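Local coordinates for SusD superfamily protein (Bacteroides fragilis NCTC 9343, PDB 3NQP) that probably binds sugars at the outer membrane of the bacterium, as a member of the SusD family, at residues 202-207 against 233-238; 307-312 against 371-376; 322-327 against 338-343. All coordinates share one frame; numbering follows the deposited sequence. Where two conformers were deposited one is given.

Contact 1: residues 202-207 against 233-238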
loop_
_atom_site.group_PDB
_atom_site.type_symbol
_atom_site.label_atom_id
_atom_site.label_comp_id
_atom_site.label_asym_id
_atom_site.label_seq_id
_atom_site.Cartn_x
_atom_site.Cartn_y
_atom_site.Cartn_z
ATOM N N ALA A 202 9.580 11.453 -1.709
ATOM C CA ALA A 202 8.309 10.814 -1.909
ATOM C C ALA A 202 7.909 10.874 -3.375
ATOM O O ALA A 202 7.403 9.864 -3.933
ATOM C CB ALA A 202 7.232 11.464 -1.009
ATOM N N THR A 203 8.130 12.036 -4.004
ATOM C CA THR A 203 7.896 12.163 -5.436
ATOM C C THR A 203 8.788 11.202 -6.234
ATOM O O THR A 203 8.335 10.568 -7.224
ATOM C CB THR A 203 8.062 13.595 -5.942
ATOM O OG1 THR A 203 6.970 14.380 -5.457
ATOM C CG2 THR A 203 8.073 13.649 -7.533
ATOM N N GLU A 204 10.040 11.072 -5.829
ATOM C CA GLU A 204 10.949 10.136 -6.513
ATOM C C GLU A 204 10.476 8.663 -6.347
ATOM O O GLU A 204 10.568 7.887 -7.286
ATOM C CB GLU A 204 12.384 10.301 -6.043
ATOM C CG GLU A 204 13.008 11.605 -6.492
ATOM C CD GLU A 204 14.475 11.503 -6.760
ATOM O OE1 GLU A 204 14.820 11.189 -7.917
ATOM O OE2 GLU A 204 15.262 11.688 -5.823
ATOM N N CYS A 205 9.984 8.297 -5.156
ATOM C CA CYS A 205 9.398 6.981 -4.944
ATOM C C CYS A 205 8.199 6.733 -5.871
ATOM O O CYS A 205 8.097 5.710 -6.531
ATOM C CB CYS A 205 8.914 6.808 -3.507
ATOM S SG CYS A 205 10.292 6.536 -2.352
ATOM N N LEU A 206 7.280 7.671 -5.865
ATOM C CA LEU A 206 6.150 7.639 -6.758
ATOM C C LEU A 206 6.605 7.533 -8.201
ATOM O O LEU A 206 5.999 6.782 -8.978
ATOM C CB LEU A 206 5.232 8.853 -6.546
ATOM C CG LEU A 206 3.910 8.880 -7.297
ATOM C CD1 LEU A 206 3.103 7.595 -7.097
ATOM C CD2 LEU A 206 3.107 10.099 -6.805
HETATM N N MSE A 207 7.652 8.240 -8.598
HETATM C CA MSE A 207 8.101 8.115 -9.998
HETATM C C MSE A 207 8.621 6.712 -10.248
HETATM O O MSE A 207 8.380 6.130 -11.288
HETATM C CB MSE A 207 9.153 9.167 -10.402
HETATM C CG MSE A 207 8.651 10.575 -10.344
HETATM SE SE MSE A 207 9.982 11.874 -10.830
HETATM C CE MSE A 207 9.828 11.620 -12.713
ATOM N N LYS A 233 14.454 3.486 -12.473
ATOM C CA LYS A 233 15.689 3.063 -11.829
ATOM C C LYS A 233 16.472 4.231 -11.295
ATOM O O LYS A 233 16.974 4.206 -10.189
ATOM C CB LYS A 233 16.557 2.293 -12.797
ATOM C CG LYS A 233 17.665 1.470 -12.070
ATOM C CD LYS A 233 18.533 0.701 -13.096
ATOM C CE LYS A 233 19.643 -0.125 -12.430
ATOM N NZ LYS A 233 20.454 -0.887 -13.485
ATOM N N THR A 234 16.580 5.281 -12.101
ATOM C CA THR A 234 17.305 6.446 -11.685
ATOM C C THR A 234 16.667 7.040 -10.428
ATOM O O THR A 234 17.361 7.469 -9.520
ATOM C CB THR A 234 17.352 7.484 -12.862
ATOM O OG1 THR A 234 18.158 6.917 -13.911
ATOM C CG2 THR A 234 17.954 8.843 -12.417
ATOM N N HIS A 235 15.342 7.123 -10.385
ATOM C CA HIS A 235 14.681 7.783 -9.267
ATOM C C HIS A 235 14.766 6.925 -8.023
ATOM O O HIS A 235 15.011 7.444 -6.928
ATOM C CB HIS A 235 13.246 8.205 -9.650
ATOM C CG HIS A 235 13.228 9.395 -10.562
ATOM N ND1 HIS A 235 13.578 10.654 -10.112
ATOM C CD2 HIS A 235 13.039 9.509 -11.903
ATOM C CE1 HIS A 235 13.563 11.503 -11.137
ATOM N NE2 HIS A 235 13.242 10.834 -12.235
ATOM N N LEU A 236 14.638 5.607 -8.170
ATOM C CA LEU A 236 14.737 4.747 -6.978
ATOM C C LEU A 236 16.160 4.735 -6.417
ATOM O O LEU A 236 16.345 4.704 -5.199
ATOM C CB LEU A 236 14.246 3.323 -7.299
ATOM C CG LEU A 236 12.743 3.290 -7.604
ATOM C CD1 LEU A 236 12.401 2.115 -8.478
ATOM C CD2 LEU A 236 11.889 3.305 -6.297
ATOM N N GLU A 237 17.169 4.736 -7.300
ATOM C CA GLU A 237 18.558 4.769 -6.830
ATOM C C GLU A 237 18.845 6.098 -6.179
ATOM O O GLU A 237 19.644 6.168 -5.265
ATOM C CB GLU A 237 19.592 4.500 -7.964
ATOM C CG GLU A 237 19.511 3.053 -8.395
ATOM C CD GLU A 237 20.524 2.603 -9.390
ATOM O OE1 GLU A 237 20.979 3.435 -10.191
ATOM O OE2 GLU A 237 20.799 1.383 -9.381
ATOM N N SER A 238 18.210 7.148 -6.663
ATOM C CA SER A 238 18.356 8.475 -6.017
ATOM C C SER A 238 17.839 8.443 -4.581
ATOM O O SER A 238 18.476 8.991 -3.645
ATOM C CB SER A 238 17.586 9.541 -6.808
ATOM O OG SER A 238 17.745 10.832 -6.227
#
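The imidazole ring of His235 is met in two ways by the helix that faces it. Over one face sits the selenium of Met207, a selenomethionine, with SE 3.7 Å from the ring centroid and only 13° off the ring normal. Met207 CE lies 3.5 Å from His235 NE2. At the edge, near the ring plane, the carboxylate of Glu204 takes up the other ring nitrogen: His235 ND1 donates to Glu204 OE1 over 2.6 Å, with an angle of 155° at the hydrogen. The carboxylate and the ring stand almost perpendicular, and OE1 accepts on its anti lone pair, the one turned away from OE2. The second oxygen is used as well, since Ser238 OG donates to the syn side of Glu204 OE2 at 2.7 Å. Glu204 reaches both partners because a bend at chi2 carries the carboxylate across to 233-238.

Segments 202-207 and 233-238, on helices 200-216 and 228-241, run roughly antiparallel, their axes 8.0 Å apart at closest approach and 143° between their directions. Successive antiparallel helices of this kind fit the TPR-like helical architecture of the SusD family. Leu236 starts away from the opposite helix, yet its CD2 swings back near Cys205 O; the side chain also packs on helix 382-396, while Leu206 is turned to helix 110-135.

Tyr243 gives OE2 a further hydrogen bond, and Asn242 bonds to Ser238 OG. A buried carboxylate gripped at both oxygens is thus compensated by neutral donors and by the imidazole, and a short His-carboxylate bond of this sort would probably help hold the glutamate ionised and might favour a protonated histidine.

Contact 2: residues 307-312 against 371-376. With EDO (1,2-ethanediol), chain I.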
loop_
_atom_site.group_PDB
_atom_site.type_symbol
_atom_site.label_atom_id
_atom_site.label_comp_id
_atom_site.label_asym_id
_atom_site.label_seq_id
_atom_site.Cartn_x
_atom_site.Cartn_y
_atom_site.Cartn_z
ATOM N N LEU A 307 -3.147 -9.346 23.212
ATOM C CA LEU A 307 -2.568 -8.129 22.597
ATOM C C LEU A 307 -2.691 -6.876 23.436
ATOM O O LEU A 307 -2.084 -5.868 23.108
ATOM C CB LEU A 307 -3.171 -7.860 21.233
ATOM C CG LEU A 307 -2.841 -8.938 20.196
ATOM C CD1 LEU A 307 -3.360 -8.506 18.825
ATOM C CD2 LEU A 307 -1.346 -9.328 20.114
ATOM N N ASP A 308 -3.439 -6.941 24.541
ATOM C CA ASP A 308 -3.749 -5.742 25.323
ATOM C C ASP A 308 -4.443 -4.697 24.443
ATOM O O ASP A 308 -3.968 -3.568 24.224
ATOM C CB ASP A 308 -2.508 -5.165 26.018
ATOM C CG ASP A 308 -2.870 -4.208 27.167
ATOM O OD1 ASP A 308 -4.066 -3.994 27.480
ATOM O OD2 ASP A 308 -1.936 -3.661 27.761
ATOM N N ILE A 309 -5.607 -5.084 23.968
ATOM C CA ILE A 309 -6.438 -4.164 23.219
ATOM C C ILE A 309 -7.789 -3.918 23.928
ATOM O O ILE A 309 -8.591 -3.153 23.430
ATOM C CB ILE A 309 -6.663 -4.666 21.780
ATOM C CG1 ILE A 309 -7.415 -5.964 21.803
ATOM C CG2 ILE A 309 -5.300 -4.768 20.977
ATOM C CD1 ILE A 309 -8.052 -6.452 20.446
ATOM N N GLN A 310 -7.990 -4.502 25.111
ATOM C CA GLN A 310 -9.247 -4.370 25.848
ATOM C C GLN A 310 -10.413 -4.645 24.893
ATOM O O GLN A 310 -10.321 -5.582 24.102
ATOM C CB GLN A 310 -9.349 -3.001 26.501
ATOM C CG GLN A 310 -8.131 -2.557 27.273
ATOM C CD GLN A 310 -7.162 -1.799 26.433
ATOM O OE1 GLN A 310 -7.546 -0.875 25.698
ATOM N NE2 GLN A 310 -5.871 -2.192 26.505
ATOM N N ASN A 311 -11.496 -3.869 24.954
ATOM C CA ASN A 311 -12.609 -4.084 24.069
ATOM C C ASN A 311 -12.618 -3.195 22.837
ATOM O O ASN A 311 -13.695 -2.904 22.311
ATOM C CB ASN A 311 -13.971 -3.961 24.777
ATOM C CG ASN A 311 -15.077 -4.666 24.001
ATOM O OD1 ASN A 311 -14.809 -5.642 23.261
ATOM N ND2 ASN A 311 -16.296 -4.164 24.111
ATOM N N THR A 312 -11.446 -2.821 22.348
ATOM C CA THR A 312 -11.335 -1.882 21.252
ATOM C C THR A 312 -11.353 -2.544 19.883
ATOM O O THR A 312 -11.338 -1.829 18.856
ATOM C CB THR A 312 -10.032 -1.027 21.380
ATOM O OG1 THR A 312 -8.885 -1.878 21.262
ATOM C CG2 THR A 312 -9.962 -0.299 22.715
ATOM N N ARG A 371 -5.926 1.178 24.692
ATOM C CA ARG A 371 -5.324 0.944 23.409
ATOM C C ARG A 371 -5.720 2.090 22.475
ATOM O O ARG A 371 -6.894 2.420 22.362
ATOM C CB ARG A 371 -5.808 -0.403 22.860
ATOM C CG ARG A 371 -5.487 -0.700 21.358
ATOM C CD ARG A 371 -3.993 -0.745 21.077
ATOM N NE ARG A 371 -3.310 -1.750 21.875
ATOM C CZ ARG A 371 -2.003 -1.969 21.810
ATOM N NH1 ARG A 371 -1.253 -1.240 20.999
ATOM N NH2 ARG A 371 -1.446 -2.898 22.570
ATOM N N VAL A 372 -4.723 2.710 21.862
ATOM C CA VAL A 372 -4.930 3.757 20.875
ATOM C C VAL A 372 -4.323 3.353 19.541
ATOM O O VAL A 372 -3.133 3.136 19.442
ATOM C CB VAL A 372 -4.314 5.099 21.355
ATOM C CG1 VAL A 372 -4.554 6.202 20.327
ATOM C CG2 VAL A 372 -4.907 5.558 22.712
ATOM N N TYR A 373 -5.142 3.227 18.508
ATOM C CA TYR A 373 -4.638 2.802 17.184
ATOM C C TYR A 373 -4.057 3.997 16.397
ATOM O O TYR A 373 -4.633 4.438 15.420
ATOM C CB TYR A 373 -5.730 2.100 16.391
ATOM C CG TYR A 373 -6.194 0.828 17.077
ATOM C CD1 TYR A 373 -5.409 -0.318 17.073
ATOM C CD2 TYR A 373 -7.389 0.784 17.756
ATOM C CE1 TYR A 373 -5.843 -1.496 17.713
ATOM C CE2 TYR A 373 -7.814 -0.358 18.397
ATOM C CZ TYR A 373 -7.030 -1.504 18.376
ATOM O OH TYR A 373 -7.460 -2.648 19.006
ATOM N N CYS A 374 -2.918 4.513 16.867
ATOM C CA CYS A 374 -2.246 5.634 16.240
ATOM C C CYS A 374 -0.975 5.224 15.520
ATOM O O CYS A 374 -0.065 6.033 15.363
ATOM C CB CYS A 374 -1.981 6.742 17.277
ATOM S SG CYS A 374 -0.882 6.251 18.617
ATOM N N GLY A 375 -0.881 3.957 15.083
ATOM C CA GLY A 375 0.207 3.561 14.188
ATOM C C GLY A 375 0.157 4.367 12.878
ATOM O O GLY A 375 -0.911 4.555 12.325
ATOM N N ASP A 376 1.282 4.881 12.404
ATOM C CA ASP A 376 1.261 5.688 11.172
ATOM C C ASP A 376 1.083 4.762 9.977
ATOM O O ASP A 376 1.497 3.585 10.019
ATOM C CB ASP A 376 2.575 6.458 10.988
ATOM C CG ASP A 376 2.657 7.753 11.827
ATOM O OD1 ASP A 376 1.692 8.072 12.567
ATOM O OD2 ASP A 376 3.729 8.436 11.723
HETATM C C1 EDO I . 1.330 -2.898 20.009
HETATM O O1 EDO I . 1.713 -4.240 19.601
HETATM C C2 EDO I . 2.146 -2.329 21.177
HETATM O O2 EDO I . 1.661 -2.856 22.433
#
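A type II' beta turn, Ile309 to Thr312, meets the short strand 371-372 and the inverse gamma turn centred on Tyr373, whose hydroxyl donates to Thr312 OG1 at 2.8 Å. Thr312 OG1 lies between its own backbone N and carbonyl carbon (chi1 64°), where it can also donate to Ile309 O, the acceptor that closes the turn. Beside it, Arg371 CG rests over one face of the Tyr373 ring, offset toward the rim, and Ile309 CB lies 3.5 Å from Tyr373 OH.

Gln310 reaches back to the strand, OE1 accepting from the backbone N of Arg371 at 2.8 Å and a nearly straight 165°. Within the SusD family region, this joins a long loop to a two-stranded antiparallel hairpin with 364-365. The Arg371 chain, bent at chi2 and chi3, brings its guanidinium side-on to the loop backbone: NE (3.0 Å) and NH2 (3.1 Å) both grip Asp308 O, which lies in the guanidinium plane. NH2 adds a weak bond to Leu307 O and another, 3.1 Å long, to O2 of a 1,2-ethanediol probably taken from the crystallisation liquor, while NH1 bonds to Ile362 O.

Contact 3: residues 322-327 against 338-343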
loop_
_atom_site.group_PDB
_atom_site.type_symbol
_atom_site.label_atom_id
_atom_site.label_comp_id
_atom_site.label_asym_id
_atom_site.label_seq_id
_atom_site.Cartn_x
_atom_site.Cartn_y
_atom_site.Cartn_z
ATOM N N ALA A 322 -2.512 -19.642 6.032
ATOM C CA ALA A 322 -1.332 -19.912 5.194
ATOM C C ALA A 322 -0.403 -18.714 5.049
ATOM O O ALA A 322 0.794 -18.890 4.786
ATOM C CB ALA A 322 -1.749 -20.431 3.798
ATOM N N VAL A 323 -0.908 -17.496 5.225
ATOM C CA VAL A 323 -0.046 -16.320 5.141
ATOM C C VAL A 323 0.943 -16.379 6.317
ATOM O O VAL A 323 2.153 -16.276 6.130
ATOM C CB VAL A 323 -0.870 -15.020 5.153
ATOM C CG1 VAL A 323 -0.009 -13.799 5.286
ATOM C CG2 VAL A 323 -1.740 -14.910 3.843
ATOM N N TYR A 324 0.413 -16.542 7.524
ATOM C CA TYR A 324 1.239 -16.827 8.729
ATOM C C TYR A 324 2.161 -18.052 8.580
ATOM O O TYR A 324 3.373 -17.987 8.864
ATOM C CB TYR A 324 0.326 -16.954 9.939
ATOM C CG TYR A 324 0.997 -17.220 11.290
ATOM C CD1 TYR A 324 1.631 -16.194 11.976
ATOM C CD2 TYR A 324 0.992 -18.488 11.870
ATOM C CE1 TYR A 324 2.238 -16.414 13.218
ATOM C CE2 TYR A 324 1.600 -18.724 13.145
ATOM C CZ TYR A 324 2.209 -17.676 13.807
ATOM O OH TYR A 324 2.811 -17.850 15.034
ATOM N N GLN A 325 1.616 -19.158 8.128
ATOM C CA GLN A 325 2.387 -20.415 8.040
ATOM C C GLN A 325 3.500 -20.352 6.993
ATOM O O GLN A 325 4.441 -21.140 7.055
ATOM C CB GLN A 325 1.467 -21.581 7.696
ATOM C CG GLN A 325 0.449 -21.871 8.758
ATOM C CD GLN A 325 -0.567 -22.890 8.320
ATOM O OE1 GLN A 325 -1.081 -22.837 7.201
ATOM N NE2 GLN A 325 -0.862 -23.827 9.199
ATOM N N ASN A 326 3.391 -19.415 6.048
ATOM C CA ASN A 326 4.472 -19.180 5.062
ATOM C C ASN A 326 5.777 -18.641 5.651
ATOM O O ASN A 326 6.839 -18.759 5.043
ATOM C CB ASN A 326 4.033 -18.176 3.994
ATOM C CG ASN A 326 3.330 -18.828 2.801
ATOM O OD1 ASN A 326 3.255 -20.055 2.688
ATOM N ND2 ASN A 326 2.831 -17.982 1.883
ATOM N N PHE A 327 5.699 -17.975 6.791
ATOM C CA PHE A 327 6.907 -17.514 7.476
ATOM C C PHE A 327 7.626 -18.662 8.202
ATOM O O PHE A 327 6.998 -19.410 8.948
ATOM C CB PHE A 327 6.554 -16.465 8.545
ATOM C CG PHE A 327 6.045 -15.140 8.001
ATOM C CD1 PHE A 327 6.919 -14.100 7.725
ATOM C CD2 PHE A 327 4.693 -14.896 7.875
ATOM C CE1 PHE A 327 6.450 -12.859 7.298
ATOM C CE2 PHE A 327 4.218 -13.656 7.390
ATOM C CZ PHE A 327 5.123 -12.635 7.117
ATOM N N PHE A 338 2.010 -10.948 13.365
ATOM C CA PHE A 338 0.904 -11.731 13.781
ATOM C C PHE A 338 1.045 -12.299 15.202
ATOM O O PHE A 338 2.148 -12.547 15.684
ATOM C CB PHE A 338 0.784 -12.952 12.893
ATOM C CG PHE A 338 0.332 -12.685 11.494
ATOM C CD1 PHE A 338 -0.974 -12.340 11.217
ATOM C CD2 PHE A 338 1.191 -12.917 10.443
ATOM C CE1 PHE A 338 -1.395 -12.178 9.897
ATOM C CE2 PHE A 338 0.756 -12.711 9.106
ATOM C CZ PHE A 338 -0.528 -12.387 8.873
ATOM N N ILE A 339 -0.103 -12.520 15.847
ATOM C CA ILE A 339 -0.211 -13.464 16.954
ATOM C C ILE A 339 -1.178 -14.545 16.501
ATOM O O ILE A 339 -2.159 -14.271 15.815
ATOM C CB ILE A 339 -0.698 -12.827 18.311
ATOM C CG1 ILE A 339 -0.547 -13.842 19.470
ATOM C CG2 ILE A 339 -2.140 -12.241 18.182
ATOM C CD1 ILE A 339 -0.814 -13.243 20.937
ATOM N N ALA A 340 -0.898 -15.797 16.871
ATOM C CA ALA A 340 -1.752 -16.915 16.461
ATOM C C ALA A 340 -2.660 -17.344 17.624
ATOM O O ALA A 340 -2.272 -17.291 18.803
ATOM C CB ALA A 340 -0.869 -18.086 16.003
ATOM N N SER A 341 -3.863 -17.796 17.288
ATOM C CA SER A 341 -4.748 -18.413 18.271
ATOM C C SER A 341 -4.952 -19.863 17.853
ATOM O O SER A 341 -5.030 -20.179 16.654
ATOM C CB SER A 341 -6.080 -17.650 18.398
ATOM O OG SER A 341 -6.823 -17.587 17.180
ATOM N N TYR A 342 -5.056 -20.727 18.845
ATOM C CA TYR A 342 -5.075 -22.180 18.645
ATOM C C TYR A 342 -6.287 -22.837 19.340
ATOM O O TYR A 342 -6.682 -22.423 20.412
ATOM C CB TYR A 342 -3.821 -22.818 19.244
ATOM C CG TYR A 342 -2.539 -22.410 18.587
ATOM C CD1 TYR A 342 -1.935 -21.195 18.883
ATOM C CD2 TYR A 342 -1.945 -23.215 17.622
ATOM C CE1 TYR A 342 -0.770 -20.817 18.255
ATOM C CE2 TYR A 342 -0.803 -22.846 17.005
ATOM C CZ TYR A 342 -0.212 -21.654 17.314
ATOM O OH TYR A 342 0.960 -21.278 16.668
ATOM N N ASN A 343 -6.828 -23.872 18.708
ATOM C CA ASN A 343 -7.663 -24.875 19.373
ATOM C C ASN A 343 -6.786 -25.856 20.087
ATOM O O ASN A 343 -5.668 -26.091 19.654
ATOM C CB ASN A 343 -8.425 -25.688 18.333
ATOM C CG ASN A 343 -9.833 -25.273 18.201
ATOM O OD1 ASN A 343 -10.363 -24.592 19.081
ATOM N ND2 ASN A 343 -10.488 -25.712 17.104
HETATM O O HOH W 1 1.677 -16.569 17.850
HETATM O O HOH W 2 2.370 -19.243 17.213
#
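Tyr324 and Phe338 make the closest approach between segment 322-327, made of helix 321-325 and the residues after it, and the strand 338-343. Tyr324 CD1 lies 3.5 Å from Phe338 CB, and the two side chains slide past each other in opposite directions. Their ring planes are perpendicular, with centroids 5.7 Å apart, yet the offset makes the pair oblique. Phe338 CD2 comes in at the edge of the Tyr324 ring, while Tyr324 CB lies over one face of the Phe338 ring, toward its rim. Two further side chains meet the edge of the Phe338 ring: Val323 CG1, 3.9 Å from Phe338 CZ, and Phe327 CE2, 4.0 Å from Phe338 CE2. The Val323 and Phe327 side chains each cross that of Phe338 at about a right angle.

With CG trans to the backbone N (chi1 -179°), the Tyr324 ring extends from the helix across toward the strand, where Ala340 CB packs 3.8 Å from Tyr324 CZ. Its hydroxyl then enters a small water network. One water donates to Tyr324 OH and accepts from Ala340 N at 2.9 Å; a second donates to Tyr324 OH at 2.6 Å and also bonds to Tyr342 OH, in the plane of the Tyr342 ring. The two tyrosine oxygens, 4.2 Å apart, are thus bridged by water. Glu335 OE2 is a hydrogen-bond partner of Tyr324 OH within the protein, and Lys334 makes a cation-pi contact with the ring.

Lys334 also bonds to Phe327 O, so helix 333-337, which leads directly into the strand at Phe338, meets both Tyr324 and Phe327. Further out, Ile447 packs against Phe327 and Phe338. Strand 338-344 pairs antiparallel with strand 351-358, which places helix 321-325 against a two-stranded hairpin whose Leu353 touches both Ala340 and Gln325.

How the contacts relate
The three contacts divide between two parts of the molecule. Contact 1 joins two helices on one side of the chain's centre; contacts 2 and 3 lie on the opposite side, with centres 34 and 35 Å from that of contact 1. The nearest atoms of contacts 1 and 2 are about 14 Å apart, and those of contacts 1 and 3 about 22 Å. Contacts 2 and 3 do touch, with Leu307 CD2 3.6 Å from Ile339 CG2, though their centres are 20 Å apart. In sequence, contact 3 is nested within the loop that contact 2 closes, and the four segments of these two belong to the SusD family region. The 1,2-ethanediol at contact 2 does not by itself mark a sugar site.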